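Protein YibA (Escherichia coli, PDB 1OYZ) is of unknown function but folds as an all-helical solenoid with HEAT repeats, for which an oxidoreductase activity is only tentatively proposed. Local coordinates at residues N93-N96 against N97-L100; P127-V130 against E131-Q134; K140-N143 against V144-T148. One frame throughout, in Å; residues are numbered along the deposited sequence.

Contact 1: residues N93-N96 against N97-L100; sequences NILN and NMAL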
ATOM      1  N   ASN A  93     -20.153   9.109   0.830  1.00 30.00           N
ATOM      2  CA  ASN A  93     -21.187   8.096   0.692  1.00 31.32           C
ATOM      3  C   ASN A  93     -21.257   7.568  -0.708  1.00 30.73           C
ATOM      4  O   ASN A  93     -21.445   6.361  -0.918  1.00 33.63           O
ATOM      5  CB  ASN A  93     -22.524   8.662   1.147  1.00 34.00           C
ATOM      6  CG  ASN A  93     -22.545   8.880   2.644  1.00 37.86           C
ATOM      7  OD1 ASN A  93     -23.258   9.741   3.153  1.00 42.67           O
ATOM      8  ND2 ASN A  93     -21.745   8.095   3.360  1.00 39.48           N
ATOM      9  N   ILE A  94     -21.084   8.449  -1.683  1.00 27.97           N
ATOM     10  CA  ILE A  94     -21.084   7.980  -3.046  1.00 28.59           C
ATOM     11  C   ILE A  94     -19.939   6.988  -3.269  1.00 27.69           C
ATOM     12  O   ILE A  94     -20.150   5.946  -3.860  1.00 30.04           O
ATOM     13  CB  ILE A  94     -20.959   9.139  -4.028  1.00 31.96           C
ATOM     14  CG1 ILE A  94     -22.274   9.945  -4.013  1.00 33.02           C
ATOM     15  CG2 ILE A  94     -20.642   8.616  -5.428  1.00 31.95           C
ATOM     16  CD1 ILE A  94     -22.231  11.241  -4.772  1.00 33.66           C
ATOM     17  N   LEU A  95     -18.742   7.289  -2.778  1.00 26.47           N
ATOM     18  CA  LEU A  95     -17.603   6.395  -2.978  1.00 25.02           C
ATOM     19  C   LEU A  95     -17.744   5.072  -2.223  1.00 22.95           C
ATOM     20  O   LEU A  95     -17.426   3.994  -2.732  1.00 24.37           O
ATOM     21  CB  LEU A  95     -16.311   7.085  -2.523  1.00 25.10           C
ATOM     22  CG  LEU A  95     -15.463   7.994  -3.424  1.00 28.47           C
ATOM     23  CD1 LEU A  95     -16.151   8.276  -4.701  1.00 27.82           C
ATOM     24  CD2 LEU A  95     -15.090   9.282  -2.681  1.00 22.68           C
ATOM     25  N   ASN A  96     -18.184   5.183  -0.990  1.00 23.73           N
ATOM     26  CA  ASN A  96     -18.391   4.030  -0.110  1.00 27.37           C
ATOM     27  C   ASN A  96     -19.352   3.054  -0.797  1.00 28.54           C
ATOM     28  O   ASN A  96     -19.115   1.834  -0.861  1.00 30.58           O
ATOM     29  CB  ASN A  96     -18.980   4.536   1.214  1.00 28.76           C
ATOM     30  CG  ASN A  96     -19.362   3.425   2.153  1.00 28.87           C
ATOM     31  OD1 ASN A  96     -20.505   3.323   2.523  1.00 32.00           O
ATOM     32  ND2 ASN A  96     -18.399   2.592   2.552  1.00 31.12           N
ATOM     33  N   ASN A  97     -20.433   3.598  -1.333  1.00 28.65           N
ATOM     34  CA  ASN A  97     -21.390   2.755  -2.011  1.00 28.46           C
ATOM     35  C   ASN A  97     -20.792   2.067  -3.231  1.00 28.11           C
ATOM     36  O   ASN A  97     -20.982   0.857  -3.436  1.00 29.01           O
ATOM     37  CB  ASN A  97     -22.621   3.563  -2.420  1.00 30.09           C
ATOM     38  CG  ASN A  97     -23.871   2.720  -2.414  1.00 33.68           C
ATOM     39  OD1 ASN A  97     -24.590   2.651  -1.399  1.00 34.75           O
ATOM     40  ND2 ASN A  97     -24.123   2.031  -3.531  1.00 33.45           N
HETATM   41  N   MSE A  98     -20.088   2.815  -4.069  1.00 25.99           N
HETATM   42  CA  MSE A  98     -19.470   2.196  -5.249  1.00 27.31           C
HETATM   43  C   MSE A  98     -18.457   1.126  -4.832  1.00 25.39           C
HETATM   44  O   MSE A  98     -18.378   0.050  -5.425  1.00 22.90           O
HETATM   45  CB  MSE A  98     -18.745   3.249  -6.093  1.00 28.43           C
HETATM   46  CG  MSE A  98     -19.667   4.354  -6.572  1.00 33.98           C
HETATM   47 SE   MSE A  98     -18.684   5.891  -7.344  1.00 39.39          SE
HETATM   48  CE  MSE A  98     -18.303   5.078  -9.085  1.00 32.08           C
ATOM     49  N   ALA A  99     -17.667   1.446  -3.822  1.00 23.97           N
ATOM     50  CA  ALA A  99     -16.667   0.510  -3.342  1.00 26.93           C
ATOM     51  C   ALA A  99     -17.314  -0.825  -2.992  1.00 30.16           C
ATOM     52  O   ALA A  99     -16.688  -1.891  -3.119  1.00 29.72           O
ATOM     53  CB  ALA A  99     -15.975   1.073  -2.096  1.00 26.10           C
ATOM     54  N   LEU A 100     -18.569  -0.774  -2.555  1.00 31.57           N
ATOM     55  CA  LEU A 100     -19.246  -1.988  -2.139  1.00 33.26           C
ATOM     56  C   LEU A 100     -20.183  -2.635  -3.168  1.00 34.38           C
ATOM     57  O   LEU A 100     -20.299  -3.866  -3.202  1.00 33.87           O
ATOM     58  CB  LEU A 100     -20.027  -1.702  -0.848  1.00 34.47           C
ATOM     59  CG  LEU A 100     -19.217  -1.209   0.367  1.00 33.32           C
ATOM     60  CD1 LEU A 100     -20.139  -0.591   1.371  1.00 29.46           C
ATOM     61  CD2 LEU A 100     -18.421  -2.352   0.995  1.00 32.74           C
TER
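The flat carboxamide of N96 has the methyl CD1 of L100 on one side of its plane, one turn further on: N96 CG and L100 CD1 are 4.2 Å apart, and the methyl lies off one face of the group, displaced from over CG. The turn between them is held by i to i+4 backbone bonds. N97 N reaches N93 O at 3.0 Å and A99 N meets L95 O at 2.8 Å, while the next bond, L100 N to N96 O, is weak. The segments 93-96 and 97-100 belong to helix 88-101 of an alpha-helical solenoid, and this helix packs against helices 53-63, 68-80, 105-121 and 126-136. I94 and the selenomethionine M98 supply part of its apolar surface, side by side and pointing the same way, with I94 CG2 3.9 Å from M98 SE. With CG anti to its carbonyl carbon (chi1 -59°), M98 sends CG back over the preceding turn, and chi3 (78°) bends the chain between CG and the methyl. Both side chains touch C63 of helix 53-63. L95 is buried against helices 68-80 and 105-121, and the small A99 lets I112 come close.

Contact 2: residues P127-V130 against E131-Q134; sequences PKIV and EQSQ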
ATOM      1  N   PRO A 127     -14.392   5.094  11.085  1.00 39.83           N
ATOM      2  CA  PRO A 127     -15.317   4.024  11.478  1.00 40.45           C
ATOM      3  C   PRO A 127     -15.927   3.378  10.223  1.00 41.04           C
ATOM      4  O   PRO A 127     -15.939   2.157  10.085  1.00 43.13           O
ATOM      5  CB  PRO A 127     -16.365   4.767  12.320  1.00 41.37           C
ATOM      6  CG  PRO A 127     -15.553   5.861  12.973  1.00 41.87           C
ATOM      7  CD  PRO A 127     -14.663   6.339  11.834  1.00 39.51           C
ATOM      8  N   LYS A 128     -16.420   4.199   9.303  1.00 41.22           N
ATOM      9  CA  LYS A 128     -17.008   3.674   8.075  1.00 41.48           C
ATOM     10  C   LYS A 128     -16.007   2.936   7.198  1.00 38.96           C
ATOM     11  O   LYS A 128     -16.364   1.948   6.558  1.00 38.05           O
ATOM     12  CB  LYS A 128     -17.676   4.795   7.291  1.00 44.28           C
ATOM     13  CG  LYS A 128     -19.042   5.124   7.834  1.00 48.22           C
ATOM     14  CD  LYS A 128     -19.443   6.529   7.462  1.00 53.03           C
ATOM     15  CE  LYS A 128     -20.862   6.821   7.884  1.00 55.34           C
ATOM     16  NZ  LYS A 128     -21.807   6.082   7.001  1.00 58.20           N
ATOM     17  N   ILE A 129     -14.766   3.411   7.156  1.00 38.31           N
ATOM     18  CA  ILE A 129     -13.726   2.744   6.381  1.00 38.21           C
ATOM     19  C   ILE A 129     -13.513   1.330   6.931  1.00 36.36           C
ATOM     20  O   ILE A 129     -13.267   0.377   6.183  1.00 34.19           O
ATOM     21  CB  ILE A 129     -12.384   3.485   6.473  1.00 42.19           C
ATOM     22  CG1 ILE A 129     -12.419   4.753   5.617  1.00 45.25           C
ATOM     23  CG2 ILE A 129     -11.259   2.579   5.973  1.00 43.86           C
ATOM     24  CD1 ILE A 129     -12.292   4.496   4.115  1.00 44.51           C
ATOM     25  N   VAL A 130     -13.609   1.192   8.245  1.00 34.63           N
ATOM     26  CA  VAL A 130     -13.423  -0.108   8.860  1.00 35.65           C
ATOM     27  C   VAL A 130     -14.547  -1.088   8.465  1.00 34.45           C
ATOM     28  O   VAL A 130     -14.279  -2.228   8.091  1.00 31.54           O
ATOM     29  CB  VAL A 130     -13.379   0.010  10.380  1.00 37.12           C
ATOM     30  CG1 VAL A 130     -13.423  -1.350  11.000  1.00 35.20           C
ATOM     31  CG2 VAL A 130     -12.117   0.733  10.800  1.00 39.68           C
ATOM     32  N   GLU A 131     -15.790  -0.627   8.569  1.00 32.84           N
ATOM     33  CA  GLU A 131     -16.947  -1.435   8.242  1.00 33.95           C
ATOM     34  C   GLU A 131     -16.840  -1.807   6.786  1.00 32.23           C
ATOM     35  O   GLU A 131     -17.192  -2.931   6.376  1.00 28.37           O
ATOM     36  CB  GLU A 131     -18.249  -0.648   8.442  1.00 39.96           C
ATOM     37  CG  GLU A 131     -19.051  -1.058   9.672  1.00 50.23           C
ATOM     38  CD  GLU A 131     -20.454  -0.421   9.740  1.00 54.75           C
ATOM     39  OE1 GLU A 131     -21.136  -0.316   8.688  1.00 56.56           O
ATOM     40  OE2 GLU A 131     -20.886  -0.052  10.857  1.00 57.34           O
ATOM     41  N   GLN A 132     -16.375  -0.839   5.997  1.00 28.85           N
ATOM     42  CA  GLN A 132     -16.227  -1.052   4.564  1.00 26.82           C
ATOM     43  C   GLN A 132     -15.222  -2.161   4.283  1.00 27.57           C
ATOM     44  O   GLN A 132     -15.471  -3.021   3.440  1.00 24.65           O
ATOM     45  CB  GLN A 132     -15.747   0.228   3.889  1.00 26.78           C
ATOM     46  CG  GLN A 132     -15.633   0.150   2.374  1.00 26.13           C
ATOM     47  CD  GLN A 132     -14.986   1.399   1.816  1.00 26.78           C
ATOM     48  OE1 GLN A 132     -13.747   1.488   1.705  1.00 22.83           O
ATOM     49  NE2 GLN A 132     -15.811   2.397   1.507  1.00 24.58           N
ATOM     50  N   SER A 133     -14.088  -2.131   4.985  1.00 27.59           N
ATOM     51  CA  SER A 133     -13.046  -3.135   4.763  1.00 28.37           C
ATOM     52  C   SER A 133     -13.494  -4.497   5.291  1.00 29.51           C
ATOM     53  O   SER A 133     -13.080  -5.540   4.772  1.00 29.34           O
ATOM     54  CB  SER A 133     -11.755  -2.695   5.434  1.00 31.03           C
ATOM     55  OG  SER A 133     -11.400  -1.378   5.019  1.00 28.82           O
ATOM     56  N   GLN A 134     -14.367  -4.491   6.297  1.00 29.80           N
ATOM     57  CA  GLN A 134     -14.856  -5.756   6.823  1.00 31.89           C
ATOM     58  C   GLN A 134     -15.537  -6.583   5.744  1.00 31.54           C
ATOM     59  O   GLN A 134     -15.648  -7.802   5.852  1.00 31.06           O
ATOM     60  CB  GLN A 134     -15.813  -5.516   7.971  1.00 34.37           C
ATOM     61  CG  GLN A 134     -15.076  -5.091   9.203  1.00 40.53           C
ATOM     62  CD  GLN A 134     -15.985  -4.556  10.274  1.00 44.96           C
ATOM     63  OE1 GLN A 134     -15.545  -4.303  11.396  1.00 49.60           O
ATOM     64  NE2 GLN A 134     -17.261  -4.373   9.941  1.00 45.22           N
TER
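The carbonyl oxygen I129 O is gripped twice by S133, once by the backbone N-H and once by the hydroxyl. S133 N lies 2.9 Å from I129 O and S133 OG 2.8 Å from it, and the two donors arrive from opposite faces of the carbonyl plane. The helix is 126-136, within a HEAT-repeat region whose helices stack in layers, and this pair of hydrogen bonds on one oxygen is the familiar way for a buried serine to satisfy its hydroxyl inside a helix. The rotation of S133 explains it: OG stands anti to the carbonyl carbon (chi1 -53°), which aims it back at the preceding turn. Serine is also small enough for T148 and I152 of helix 142-153 to pack against it.

Around this pair the regular ladder continues. Q132 N bonds to K128 O at 2.8 Å, and E131 N to P127 O. A proline suits the first turn, where its lack of an N-H costs the helix nothing. I129 and Q132 run alongside each other toward the same flank, where I129 touches T115 and C119 and Q132 touches I112 of helix 105-121; Q132 also packs on A99 and L100 of helix 88-101. The long aliphatic portion of Q132 can fill such a layer while its amide brings polar atoms to it.

On the exposed flank, charges sit apart. K128 NZ and E131 OE1 are 6.7 Å from each other, so any attraction between them is probably modest and screened by solvent. CG of the exposed Q134, anti to the carbonyl carbon, lies over the turn before it, and the extended chain slants across V130: Q134 CG rests 3.2 Å from V130 O, and Q134 OE1 lies 3.7 Å from V130 CG1.

Contact 3: residues K140-N143 against V144-T148; sequences KSTN and VRRAT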
ATOM      1  N   LYS A 140     -14.013 -10.837  -4.279  1.00 35.48           N
ATOM      2  CA  LYS A 140     -13.453 -11.853  -5.139  1.00 38.36           C
ATOM      3  C   LYS A 140     -12.348 -11.281  -5.996  1.00 39.15           C
ATOM      4  O   LYS A 140     -11.499 -12.020  -6.487  1.00 37.45           O
ATOM      5  CB  LYS A 140     -14.549 -12.454  -6.015  1.00 41.26           C
ATOM      6  CG  LYS A 140     -14.352 -13.924  -6.336  1.00 46.51           C
ATOM      7  CD  LYS A 140     -13.268 -14.134  -7.379  1.00 47.21           C
ATOM      8  CE  LYS A 140     -13.399 -15.488  -8.080  1.00 49.86           C
ATOM      9  NZ  LYS A 140     -12.663 -15.489  -9.393  1.00 48.58           N
ATOM     10  N   SER A 141     -12.351  -9.962  -6.178  1.00 39.72           N
ATOM     11  CA  SER A 141     -11.321  -9.322  -6.983  1.00 39.11           C
ATOM     12  C   SER A 141     -10.061  -9.004  -6.184  1.00 38.57           C
ATOM     13  O   SER A 141     -10.131  -8.415  -5.104  1.00 37.30           O
ATOM     14  CB  SER A 141     -11.844  -8.028  -7.590  1.00 40.62           C
ATOM     15  OG  SER A 141     -10.762  -7.270  -8.131  1.00 40.89           O
ATOM     16  N   THR A 142      -8.910  -9.378  -6.735  1.00 37.18           N
ATOM     17  CA  THR A 142      -7.631  -9.115  -6.090  1.00 38.26           C
ATOM     18  C   THR A 142      -7.363  -7.623  -6.050  1.00 36.14           C
ATOM     19  O   THR A 142      -6.840  -7.105  -5.067  1.00 36.25           O
ATOM     20  CB  THR A 142      -6.462  -9.780  -6.849  1.00 39.88           C
ATOM     21  OG1 THR A 142      -6.540  -9.427  -8.235  1.00 45.13           O
ATOM     22  CG2 THR A 142      -6.519 -11.274  -6.712  1.00 39.12           C
ATOM     23  N   ASN A 143      -7.708  -6.929  -7.123  1.00 36.50           N
ATOM     24  CA  ASN A 143      -7.491  -5.485  -7.153  1.00 36.76           C
ATOM     25  C   ASN A 143      -8.222  -4.868  -5.977  1.00 36.28           C
ATOM     26  O   ASN A 143      -7.676  -3.990  -5.286  1.00 36.52           O
ATOM     27  CB  ASN A 143      -8.023  -4.894  -8.444  1.00 42.41           C
ATOM     28  CG  ASN A 143      -7.515  -5.633  -9.662  1.00 47.82           C
ATOM     29  OD1 ASN A 143      -6.922  -5.038 -10.559  1.00 51.86           O
ATOM     30  ND2 ASN A 143      -7.745  -6.949  -9.699  1.00 50.80           N
ATOM     31  N   VAL A 144      -9.446  -5.341  -5.726  1.00 31.14           N
ATOM     32  CA  VAL A 144     -10.236  -4.817  -4.617  1.00 28.90           C
ATOM     33  C   VAL A 144      -9.611  -5.139  -3.283  1.00 27.38           C
ATOM     34  O   VAL A 144      -9.497  -4.268  -2.424  1.00 27.38           O
ATOM     35  CB  VAL A 144     -11.691  -5.365  -4.620  1.00 29.69           C
ATOM     36  CG1 VAL A 144     -12.359  -5.031  -3.298  1.00 27.26           C
ATOM     37  CG2 VAL A 144     -12.494  -4.762  -5.798  1.00 27.72           C
ATOM     38  N   ARG A 145      -9.228  -6.398  -3.090  1.00 28.10           N
ATOM     39  CA  ARG A 145      -8.600  -6.784  -1.845  1.00 30.04           C
ATOM     40  C   ARG A 145      -7.317  -5.958  -1.653  1.00 30.00           C
ATOM     41  O   ARG A 145      -7.058  -5.471  -0.565  1.00 31.52           O
ATOM     42  CB  ARG A 145      -8.315  -8.291  -1.825  1.00 30.55           C
ATOM     43  CG  ARG A 145      -9.596  -9.131  -1.793  1.00 33.89           C
ATOM     44  CD  ARG A 145      -9.373 -10.520  -1.220  1.00 33.58           C
ATOM     45  NE  ARG A 145      -8.321 -11.246  -1.919  1.00 34.18           N
ATOM     46  CZ  ARG A 145      -8.379 -11.637  -3.183  1.00 34.89           C
ATOM     47  NH1 ARG A 145      -9.445 -11.367  -3.921  1.00 34.87           N
ATOM     48  NH2 ARG A 145      -7.376 -12.339  -3.702  1.00 35.30           N
ATOM     49  N   ARG A 146      -6.541  -5.782  -2.716  1.00 32.01           N
ATOM     50  CA  ARG A 146      -5.317  -4.979  -2.646  1.00 33.60           C
ATOM     51  C   ARG A 146      -5.672  -3.565  -2.187  1.00 32.59           C
ATOM     52  O   ARG A 146      -5.081  -3.045  -1.255  1.00 32.33           O
ATOM     53  CB  ARG A 146      -4.639  -4.890  -4.023  1.00 34.81           C
ATOM     54  CG  ARG A 146      -3.224  -4.293  -4.010  1.00 42.28           C
ATOM     55  CD  ARG A 146      -2.698  -4.152  -5.433  1.00 48.47           C
ATOM     56  NE  ARG A 146      -3.152  -5.267  -6.268  1.00 54.17           N
ATOM     57  CZ  ARG A 146      -3.253  -5.219  -7.595  1.00 58.00           C
ATOM     58  NH1 ARG A 146      -2.927  -4.109  -8.245  1.00 59.45           N
ATOM     59  NH2 ARG A 146      -3.703  -6.272  -8.274  1.00 60.33           N
ATOM     60  N   ALA A 147      -6.647  -2.947  -2.852  1.00 32.44           N
ATOM     61  CA  ALA A 147      -7.030  -1.600  -2.491  1.00 31.03           C
ATOM     62  C   ALA A 147      -7.510  -1.577  -1.045  1.00 29.78           C
ATOM     63  O   ALA A 147      -7.334  -0.587  -0.342  1.00 29.89           O
ATOM     64  CB  ALA A 147      -8.097  -1.080  -3.450  1.00 31.52           C
ATOM     65  N   THR A 148      -8.071  -2.687  -0.577  1.00 30.17           N
ATOM     66  CA  THR A 148      -8.550  -2.756   0.802  1.00 30.09           C
ATOM     67  C   THR A 148      -7.336  -2.732   1.715  1.00 31.62           C
ATOM     68  O   THR A 148      -7.351  -2.104   2.790  1.00 31.98           O
ATOM     69  CB  THR A 148      -9.372  -4.061   1.078  1.00 28.22           C
ATOM     70  OG1 THR A 148     -10.474  -4.138   0.161  1.00 29.20           O
ATOM     71  CG2 THR A 148      -9.927  -4.066   2.500  1.00 27.32           C
TER
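The backbone turns from an extended S141 (psi 131°) into helix 142-153, whose first rungs run from R145 N to S141 O, R146 N to T142 O and A147 N to N143 O. The shortest of these is R146 N to T142 O, at 2.7 Å. S141 is the N-cap: its OG, anti to its own backbone N, accepts a weak bond from V144 N at 3.4 Å. N143 ND2 adds another weak bond to the same oxygen. V144 CG2 packs 3.8 Å from S141 CB; V144 also packs against R108 and I112 of helix 105-121, and S141 against A105.

R145 bends at chi3 (-55°) and doubles back over the start of the helix. Its guanidinium carries T142 CA over one face and K140 O at its edge, with R145 NH2 3.3 Å from T142 CG2. R145 NH1 makes a weak bond to K140 O at 3.4 Å and another bond to D139 O, while NE forms a salt bridge with D170. Shortening R145 to an alanine is likely to leave D170 without its positive partner and the carbonyls of D139 and K140 without this donor. R146 lies along N143 instead, its guanidinium above N143 CA, the amide and guanidinium planes 34° apart.

An arginine following a valine early in such a helix, paired with an aspartate further along the chain, is consistent with the Asp-Arg ladder of HEAT repeats. A long side chain with several N-H groups suits the task of serving backbone oxygens before the helix and a carboxylate beyond it, and the charge of D170 is likely to stabilise the cation.

The three contacts follow one another along the chain on helices 88-101, 126-136 and 142-153, with helix 105-121 lying between the first two in the chain, and all are on the same side of its centre. Contact 1 and contact 2 have centres about 11 Å apart and pack directly, L100 CD2 lying 3.9 Å from Q132 O. Contact 2 meets contact 3, about 14 Å away between centres, through S133 CB and T148 CG2 at 3.7 Å; their two helices are consecutive. Contacts 1 and 3 do not touch: their nearest atoms are about 5 Å apart, and I112 of helix 105-121 reaches both A99 and V144. Contact 2 thus bridges the other two within the solenoid.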